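Side-chain contacts in L-asparaginase I (Vibrio cholerae, PDB 2OCD), which probably catalyses the hydrolysis of L-asparagine to L-aspartate and ammonium, working as a homotetramer: residues 256-261 and 266-271; 211-216 and 308-313. All blocks are in the same frame, centred on the assembly; numbering follows the deposited sequence.

Contact 1 of 2, residues 256-261 and 266-271; sequences AQLKAA and VIVVNL
The carbonyl oxygen of Ala261 receives the backbone N-H of Val266. The distance from Val266 N to Ala261 O is 2.9 Å and the N-H...O angle is 149°. The bond spans five residues, so it ties helix 252-263, near its C-terminal end, to the residue just ahead of strand 267-272. The Val266 side chain crowds the same oxygen. Its CB lies 3.1 Å from Ala261 O. Its CG2 methyl is beside the backbone N and opposite the carbonyl carbon, since CG1 is anti to N (chi1 174°). That rotation leaves CG2 next to the hydrogen bond, 3.2 Å from Ala261 O. The methyl of Ala261 meets the same valine, with Ala261 CB 4.0 Å from Val266 CB.

One helical turn earlier, Leu258 reaches the strand proper. Its CD2 methyl comes 4.3 Å from CG1 of Val268. Leu258 is modelled in two conformers, so this touch is less certain than the others. The CB of Val268 points at the helix. Beyond the two segments, Leu258 also packs on Leu240, and Val268 on Met238, both of the neighbouring strand 237-242. The helix therefore covers two adjacent strands of the beta-alpha-beta unit formed by 237-242, 252-263 and 267-272.

All four touching residues are buried. The chemistry implies a tight return from helix to strand: one backbone bond satisfies a carbonyl in an apolar setting, and the apolar side chains of Leu258, Ala261, Val266 and Val268 close the rest.

Contact 2 of 2, residues 211-216 and 308-313; sequences QPIGVI and AKLHYL
Gln211 sets its CB over one face of the His311 imidazole, near the rim, while the polar ends of both side chains bond to other residues. Gln211 CB stands 4.1 Å above the plane of the His311 ring. The next carbon is also close, with Gln211 CG 4.0 Å from His311 CD2. The two side chains run past each other in opposite directions. The glutamine chain is bent at chi2 (-70°), and its amide plane ends up 78° from the ring, so amide and imidazole do not stack.

The polar partners lie outside the two segments. Gln211 OE1 is hydrogen-bonded to Asn236 ND2, and Gln211 NE2 to Ser315 OG. His311 ND1 bonds to the carbonyl oxygen of Leu307, one turn back in the helix, which is consistent with a proton on ND1 and helps fix the turn of the ring.

Ile213 provides the second touch. Its CB points at the helix, and its CD1 methyl is modelled next to CB of Leu310. The same methyl is implausibly close to the His311 ring, so the placement of CD1, and with it both of these contacts, is doubtful in detail. Between the two touching residues, Pro212 is the centre of an inverse gamma turn. A weak 2.9 Å bond from Ile213 N to Gln211 O closes it. On either side of the turn, the CB atoms of Gln211 and Ile213 point toward the helix. The CB of Pro212 points away from it, and the proline packs on Val226 of the second subunit. Ile213 O is hydrogen-bonded to Tyr219 OH of that same subunit.

Helix 303-315 thus covers the start of strand 213-217, an outermost strand of the four-stranded parallel sheet within this chain. Helices packed on a parallel sheet are typical of the alpha/beta C-terminal domain of asparaginases.

Both contacts belong to the C-terminal domain and involve one parallel beta-sheet, with strands in the order 213-217, 237-242, 267-272, 296-297. Their centres are 13 Å apart. Along the chain, contact 1 is nested inside the loop closed by contact 2. The first strand of the sheet comes early, and helix 303-315 returns to it after the whole of contact 1. The two meet through Leu310: its CD2 lies 3.6 Å from Ile267 CG2, and its CD1 4.1 Å from Val269 CG1. Val268, between them, faces helix 252-263. The two helices thus cover opposite faces of the sheet, forming a layered alpha/beta domain whose outer strand meets a second subunit.

Contact 1 of 2, residues 256-261 and 266-271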
ATOM      1  N   ALA B 256     -16.594 -11.619 -39.466  1.00 21.85           N
ATOM      2  CA  ALA B 256     -17.293 -12.686 -40.172  1.00 21.51           C
ATOM      3  C   ALA B 256     -17.170 -14.069 -39.519  1.00 20.89           C
ATOM      4  O   ALA B 256     -18.187 -14.754 -39.351  1.00 20.22           O
ATOM      5  CB  ALA B 256     -16.830 -12.764 -41.576  1.00 21.65           C
ATOM      6  N   GLN B 257     -15.951 -14.480 -39.147  1.00 20.32           N
ATOM      7  CA  GLN B 257     -15.748 -15.802 -38.494  1.00 20.00           C
ATOM      8  C   GLN B 257     -16.569 -15.906 -37.229  1.00 18.46           C
ATOM      9  O   GLN B 257     -17.256 -16.913 -36.987  1.00 17.47           O
ATOM     10  CB  GLN B 257     -14.302 -16.017 -38.067  1.00 20.31           C
ATOM     11  CG  GLN B 257     -13.289 -16.168 -39.178  1.00 22.55           C
ATOM     12  CD  GLN B 257     -13.578 -17.349 -40.074  1.00 26.19           C
ATOM     13  OE1 GLN B 257     -13.730 -18.498 -39.605  1.00 29.02           O
ATOM     14  NE2 GLN B 257     -13.646 -17.084 -41.388  1.00 27.44           N
ATOM     15  N   LEU B 258     -16.503 -14.860 -36.413  1.00 17.07           N
ATOM     16  CA  LEU B 258     -17.183 -14.897 -35.126  0.50 17.05           C
ATOM     17  C   LEU B 258     -18.699 -15.031 -35.341  1.00 16.93           C
ATOM     18  O   LEU B 258     -19.355 -15.892 -34.715  1.00 17.04           O
ATOM     19  CB  LEU B 258     -16.789 -13.692 -34.260  0.50 16.72           C
ATOM     20  CG  LEU B 258     -15.283 -13.684 -33.902  0.50 15.69           C
ATOM     21  CD1 LEU B 258     -14.878 -12.351 -33.284  0.50 14.11           C
ATOM     22  CD2 LEU B 258     -14.869 -14.858 -32.995  0.50 11.64           C
ATOM     23  N   LYS B 259     -19.233 -14.241 -36.265  1.00 16.65           N
ATOM     24  CA  LYS B 259     -20.634 -14.342 -36.680  1.00 16.70           C
ATOM     25  C   LYS B 259     -21.016 -15.734 -37.231  1.00 16.13           C
ATOM     26  O   LYS B 259     -22.050 -16.274 -36.883  1.00 15.94           O
ATOM     27  CB  LYS B 259     -20.959 -13.271 -37.729  1.00 17.13           C
ATOM     28  CG  LYS B 259     -22.480 -12.981 -37.914  1.00 17.35           C
ATOM     29  CD  LYS B 259     -22.740 -12.086 -39.158  1.00 18.74           C
ATOM     30  CE  LYS B 259     -24.178 -11.456 -39.219  1.00 21.58           C
ATOM     31  NZ  LYS B 259     -24.250  -9.973 -38.750  1.00 25.00           N
ATOM     32  N   ALA B 260     -20.184 -16.302 -38.087  1.00 15.33           N
ATOM     33  CA  ALA B 260     -20.459 -17.595 -38.664  1.00 14.98           C
ATOM     34  C   ALA B 260     -20.525 -18.665 -37.541  1.00 15.35           C
ATOM     35  O   ALA B 260     -21.388 -19.573 -37.572  1.00 15.16           O
ATOM     36  CB  ALA B 260     -19.414 -17.928 -39.757  1.00 12.87           C
ATOM     37  N   ALA B 261     -19.662 -18.509 -36.524  1.00 15.71           N
ATOM     38  CA  ALA B 261     -19.562 -19.447 -35.398  1.00 15.60           C
ATOM     39  C   ALA B 261     -20.753 -19.339 -34.470  1.00 15.95           C
ATOM     40  O   ALA B 261     -21.276 -20.355 -34.010  1.00 16.24           O
ATOM     41  CB  ALA B 261     -18.274 -19.203 -34.595  1.00 15.95           C
ATOM     42  N   VAL B 266     -22.246 -21.547 -31.597  1.00 16.59           N
ATOM     43  CA  VAL B 266     -21.084 -21.472 -30.715  1.00 16.06           C
ATOM     44  C   VAL B 266     -21.223 -20.232 -29.842  1.00 16.31           C
ATOM     45  O   VAL B 266     -21.348 -19.135 -30.350  1.00 16.24           O
ATOM     46  CB  VAL B 266     -19.752 -21.332 -31.517  1.00 16.04           C
ATOM     47  CG1 VAL B 266     -18.538 -21.097 -30.568  1.00 15.30           C
ATOM     48  CG2 VAL B 266     -19.518 -22.510 -32.460  1.00 14.89           C
ATOM     49  N   ILE B 267     -21.178 -20.373 -28.526  1.00 16.75           N
ATOM     50  CA  ILE B 267     -21.259 -19.179 -27.660  1.00 16.69           C
ATOM     51  C   ILE B 267     -19.921 -18.422 -27.635  1.00 16.75           C
ATOM     52  O   ILE B 267     -18.842 -19.021 -27.597  1.00 16.52           O
ATOM     53  CB  ILE B 267     -21.746 -19.533 -26.243  1.00 16.72           C
ATOM     54  CG1 ILE B 267     -23.273 -19.607 -26.224  1.00 18.58           C
ATOM     55  CG2 ILE B 267     -21.318 -18.492 -25.293  1.00 16.34           C
ATOM     56  CD1 ILE B 267     -23.778 -20.662 -25.336  1.00 19.96           C
ATOM     57  N   VAL B 268     -20.005 -17.100 -27.702  1.00 16.39           N
ATOM     58  CA  VAL B 268     -18.850 -16.292 -27.882  1.00 16.40           C
ATOM     59  C   VAL B 268     -18.921 -15.141 -26.867  1.00 16.74           C
ATOM     60  O   VAL B 268     -19.763 -14.235 -26.967  1.00 18.08           O
ATOM     61  CB  VAL B 268     -18.722 -15.824 -29.345  1.00 17.06           C
ATOM     62  CG1 VAL B 268     -17.443 -14.935 -29.527  1.00 17.81           C
ATOM     63  CG2 VAL B 268     -18.678 -17.038 -30.315  1.00 13.53           C
ATOM     64  N   VAL B 269     -18.054 -15.213 -25.859  1.00 15.63           N
ATOM     65  CA  VAL B 269     -18.140 -14.334 -24.718  1.00 14.60           C
ATOM     66  C   VAL B 269     -16.906 -13.473 -24.745  1.00 13.86           C
ATOM     67  O   VAL B 269     -15.805 -13.948 -25.028  1.00 11.88           O
ATOM     68  CB  VAL B 269     -18.233 -15.134 -23.391  1.00 15.28           C
ATOM     69  CG1 VAL B 269     -17.047 -16.036 -23.213  1.00 14.61           C
ATOM     70  CG2 VAL B 269     -18.419 -14.195 -22.145  1.00 15.77           C
ATOM     71  N   ASN B 270     -17.112 -12.191 -24.493  1.00 13.14           N
ATOM     72  CA  ASN B 270     -16.050 -11.243 -24.578  1.00 13.47           C
ATOM     73  C   ASN B 270     -15.600 -10.848 -23.161  1.00 12.66           C
ATOM     74  O   ASN B 270     -16.365 -10.207 -22.476  1.00 11.98           O
ATOM     75  CB  ASN B 270     -16.555 -10.038 -25.401  1.00 14.03           C
ATOM     76  CG  ASN B 270     -15.564  -8.864 -25.436  1.00 15.39           C
ATOM     77  OD1 ASN B 270     -14.356  -9.000 -25.059  1.00 19.86           O
ATOM     78  ND2 ASN B 270     -16.062  -7.708 -25.874  1.00  8.22           N
ATOM     79  N   LEU B 271     -14.400 -11.255 -22.727  1.00 12.03           N
ATOM     80  CA  LEU B 271     -13.804 -10.760 -21.476  1.00 13.52           C
ATOM     81  C   LEU B 271     -12.633  -9.832 -21.749  1.00 14.70           C
ATOM     82  O   LEU B 271     -12.018  -9.927 -22.782  1.00 15.70           O
ATOM     83  CB  LEU B 271     -13.213 -11.874 -20.667  1.00 13.62           C
ATOM     84  CG  LEU B 271     -14.000 -13.065 -20.162  1.00 15.32           C
ATOM     85  CD1 LEU B 271     -13.096 -13.757 -19.142  1.00 18.01           C
ATOM     86  CD2 LEU B 271     -15.307 -12.659 -19.505  1.00 17.56           C
TER

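Contact 2 of 2, residues 211-216 and 308-313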
ATOM      1  N   GLN B 211     -16.045 -29.533 -21.658  1.00 16.73           N
ATOM      2  CA  GLN B 211     -16.598 -28.890 -22.823  1.00 16.00           C
ATOM      3  C   GLN B 211     -15.443 -28.353 -23.608  1.00 15.23           C
ATOM      4  O   GLN B 211     -14.502 -27.821 -23.019  1.00 14.84           O
ATOM      5  CB  GLN B 211     -17.506 -27.721 -22.446  1.00 15.90           C
ATOM      6  CG  GLN B 211     -18.679 -28.092 -21.560  1.00 17.77           C
ATOM      7  CD  GLN B 211     -19.734 -28.920 -22.287  1.00 19.09           C
ATOM      8  OE1 GLN B 211     -19.900 -28.807 -23.529  1.00 19.56           O
ATOM      9  NE2 GLN B 211     -20.435 -29.773 -21.535  1.00 14.10           N
ATOM     10  N   PRO B 212     -15.510 -28.493 -24.944  1.00 14.70           N
ATOM     11  CA  PRO B 212     -14.480 -27.997 -25.824  1.00 14.33           C
ATOM     12  C   PRO B 212     -14.610 -26.481 -25.977  1.00 14.34           C
ATOM     13  O   PRO B 212     -15.188 -26.006 -26.934  1.00 14.11           O
ATOM     14  CB  PRO B 212     -14.756 -28.751 -27.127  1.00 14.46           C
ATOM     15  CG  PRO B 212     -16.248 -28.960 -27.113  1.00 13.57           C
ATOM     16  CD  PRO B 212     -16.593 -29.170 -25.690  1.00 14.16           C
ATOM     17  N   ILE B 213     -14.071 -25.748 -25.004  1.00 14.51           N
ATOM     18  CA  ILE B 213     -14.143 -24.305 -24.968  1.00 14.30           C
ATOM     19  C   ILE B 213     -12.835 -23.777 -25.505  1.00 14.21           C
ATOM     20  O   ILE B 213     -11.785 -24.107 -24.980  1.00 13.85           O
ATOM     21  CB  ILE B 213     -14.363 -23.826 -23.519  1.00 14.64           C
ATOM     22  CG1 ILE B 213     -15.714 -24.354 -22.998  1.00 15.39           C
ATOM     23  CG2 ILE B 213     -14.334 -22.292 -23.412  1.00 14.11           C
ATOM     24  CD1 ILE B 213     -15.883 -24.237 -21.492  1.00 14.45           C
ATOM     25  N   GLY B 214     -12.899 -22.965 -26.555  1.00 14.27           N
ATOM     26  CA  GLY B 214     -11.720 -22.254 -27.061  1.00 13.99           C
ATOM     27  C   GLY B 214     -11.496 -20.962 -26.310  1.00 13.88           C
ATOM     28  O   GLY B 214     -12.436 -20.375 -25.796  1.00 14.21           O
ATOM     29  N   VAL B 215     -10.245 -20.524 -26.214  1.00 13.77           N
ATOM     30  CA  VAL B 215      -9.913 -19.264 -25.561  1.00 13.59           C
ATOM     31  C   VAL B 215      -8.930 -18.436 -26.395  1.00 14.57           C
ATOM     32  O   VAL B 215      -7.784 -18.836 -26.516  1.00 16.00           O
ATOM     33  CB  VAL B 215      -9.284 -19.558 -24.206  1.00 13.43           C
ATOM     34  CG1 VAL B 215      -8.991 -18.251 -23.444  1.00 10.37           C
ATOM     35  CG2 VAL B 215     -10.174 -20.479 -23.421  1.00 10.59           C
ATOM     36  N   ILE B 216      -9.347 -17.290 -26.945  1.00 15.23           N
ATOM     37  CA  ILE B 216      -8.466 -16.470 -27.810  1.00 15.53           C
ATOM     38  C   ILE B 216      -8.047 -15.170 -27.114  1.00 15.10           C
ATOM     39  O   ILE B 216      -8.891 -14.444 -26.564  1.00 14.79           O
ATOM     40  CB  ILE B 216      -9.140 -16.011 -29.133  1.00 15.94           C
ATOM     41  CG1 ILE B 216      -9.809 -17.139 -29.884  1.00 17.92           C
ATOM     42  CG2 ILE B 216      -8.135 -15.411 -30.122  1.00 16.68           C
ATOM     43  CD1 ILE B 216     -10.738 -16.599 -31.025  1.00 17.47           C
ATOM     44  N   ALA B 308     -15.810 -21.672 -15.924  1.00  9.91           N
ATOM     45  CA  ALA B 308     -16.701 -22.348 -15.022  1.00 10.44           C
ATOM     46  C   ALA B 308     -18.162 -22.283 -15.429  1.00 11.32           C
ATOM     47  O   ALA B 308     -18.860 -23.303 -15.322  1.00 11.53           O
ATOM     48  CB  ALA B 308     -16.558 -21.774 -13.688  1.00 10.21           C
ATOM     49  N   LYS B 309     -18.622 -21.074 -15.816  1.00 11.52           N
ATOM     50  CA  LYS B 309     -20.046 -20.752 -15.928  1.00 11.16           C
ATOM     51  C   LYS B 309     -20.497 -21.388 -17.216  1.00 11.87           C
ATOM     52  O   LYS B 309     -21.583 -21.992 -17.284  1.00 10.94           O
ATOM     53  CB  LYS B 309     -20.285 -19.235 -15.904  1.00 11.38           C
ATOM     54  CG  LYS B 309     -21.773 -18.761 -15.789  1.00 11.69           C
ATOM     55  CD  LYS B 309     -21.896 -17.232 -15.793  1.00 10.76           C
ATOM     56  CE  LYS B 309     -23.312 -16.666 -15.637  1.00 12.20           C
ATOM     57  NZ  LYS B 309     -23.346 -15.109 -15.706  1.00 12.27           N
ATOM     58  N   LEU B 310     -19.639 -21.292 -18.234  1.00 12.82           N
ATOM     59  CA  LEU B 310     -19.882 -21.991 -19.496  1.00 12.81           C
ATOM     60  C   LEU B 310     -19.988 -23.523 -19.297  1.00 13.63           C
ATOM     61  O   LEU B 310     -20.857 -24.177 -19.914  1.00 14.91           O
ATOM     62  CB  LEU B 310     -18.812 -21.634 -20.543  1.00 12.34           C
ATOM     63  CG  LEU B 310     -18.976 -20.324 -21.364  1.00 11.43           C
ATOM     64  CD1 LEU B 310     -17.670 -19.892 -22.026  1.00  5.89           C
ATOM     65  CD2 LEU B 310     -20.101 -20.366 -22.436  1.00 10.02           C
ATOM     66  N   HIS B 311     -19.155 -24.100 -18.421  1.00 13.47           N
ATOM     67  CA  HIS B 311     -19.166 -25.547 -18.222  1.00 13.67           C
ATOM     68  C   HIS B 311     -20.438 -25.961 -17.466  1.00 13.94           C
ATOM     69  O   HIS B 311     -20.989 -27.055 -17.640  1.00 13.05           O
ATOM     70  CB  HIS B 311     -17.970 -26.019 -17.398  1.00 14.29           C
ATOM     71  CG  HIS B 311     -16.722 -26.367 -18.181  1.00 16.03           C
ATOM     72  ND1 HIS B 311     -15.799 -25.421 -18.582  1.00 15.87           N
ATOM     73  CD2 HIS B 311     -16.181 -27.575 -18.503  1.00 18.11           C
ATOM     74  CE1 HIS B 311     -14.784 -26.028 -19.184  1.00 19.31           C
ATOM     75  NE2 HIS B 311     -14.992 -27.334 -19.153  1.00 19.04           N
ATOM     76  N   TYR B 312     -20.857 -25.103 -16.556  1.00 14.76           N
ATOM     77  CA  TYR B 312     -22.129 -25.284 -15.857  1.00 14.68           C
ATOM     78  C   TYR B 312     -23.239 -25.343 -16.875  1.00 14.90           C
ATOM     79  O   TYR B 312     -23.873 -26.385 -16.985  1.00 14.67           O
ATOM     80  CB  TYR B 312     -22.381 -24.155 -14.868  1.00 14.41           C
ATOM     81  CG  TYR B 312     -23.795 -24.049 -14.411  1.00 14.42           C
ATOM     82  CD1 TYR B 312     -24.407 -25.094 -13.774  1.00 14.17           C
ATOM     83  CD2 TYR B 312     -24.517 -22.888 -14.589  1.00 14.47           C
ATOM     84  CE1 TYR B 312     -25.727 -25.013 -13.343  1.00 14.06           C
ATOM     85  CE2 TYR B 312     -25.845 -22.794 -14.156  1.00 13.92           C
ATOM     86  CZ  TYR B 312     -26.439 -23.866 -13.532  1.00 14.09           C
ATOM     87  OH  TYR B 312     -27.753 -23.788 -13.078  1.00 17.14           O
ATOM     88  N   LEU B 313     -23.422 -24.261 -17.637  1.00 14.86           N
ATOM     89  CA  LEU B 313     -24.575 -24.113 -18.531  1.00 15.61           C
ATOM     90  C   LEU B 313     -24.571 -25.051 -19.738  1.00 17.01           C
ATOM     91  O   LEU B 313     -25.615 -25.637 -20.107  1.00 17.25           O
ATOM     92  CB  LEU B 313     -24.684 -22.680 -19.054  1.00 15.23           C
ATOM     93  CG  LEU B 313     -25.049 -21.612 -18.025  1.00 13.20           C
ATOM     94  CD1 LEU B 313     -24.660 -20.286 -18.631  1.00 10.10           C
ATOM     95  CD2 LEU B 313     -26.565 -21.632 -17.590  1.00 10.27           C
TER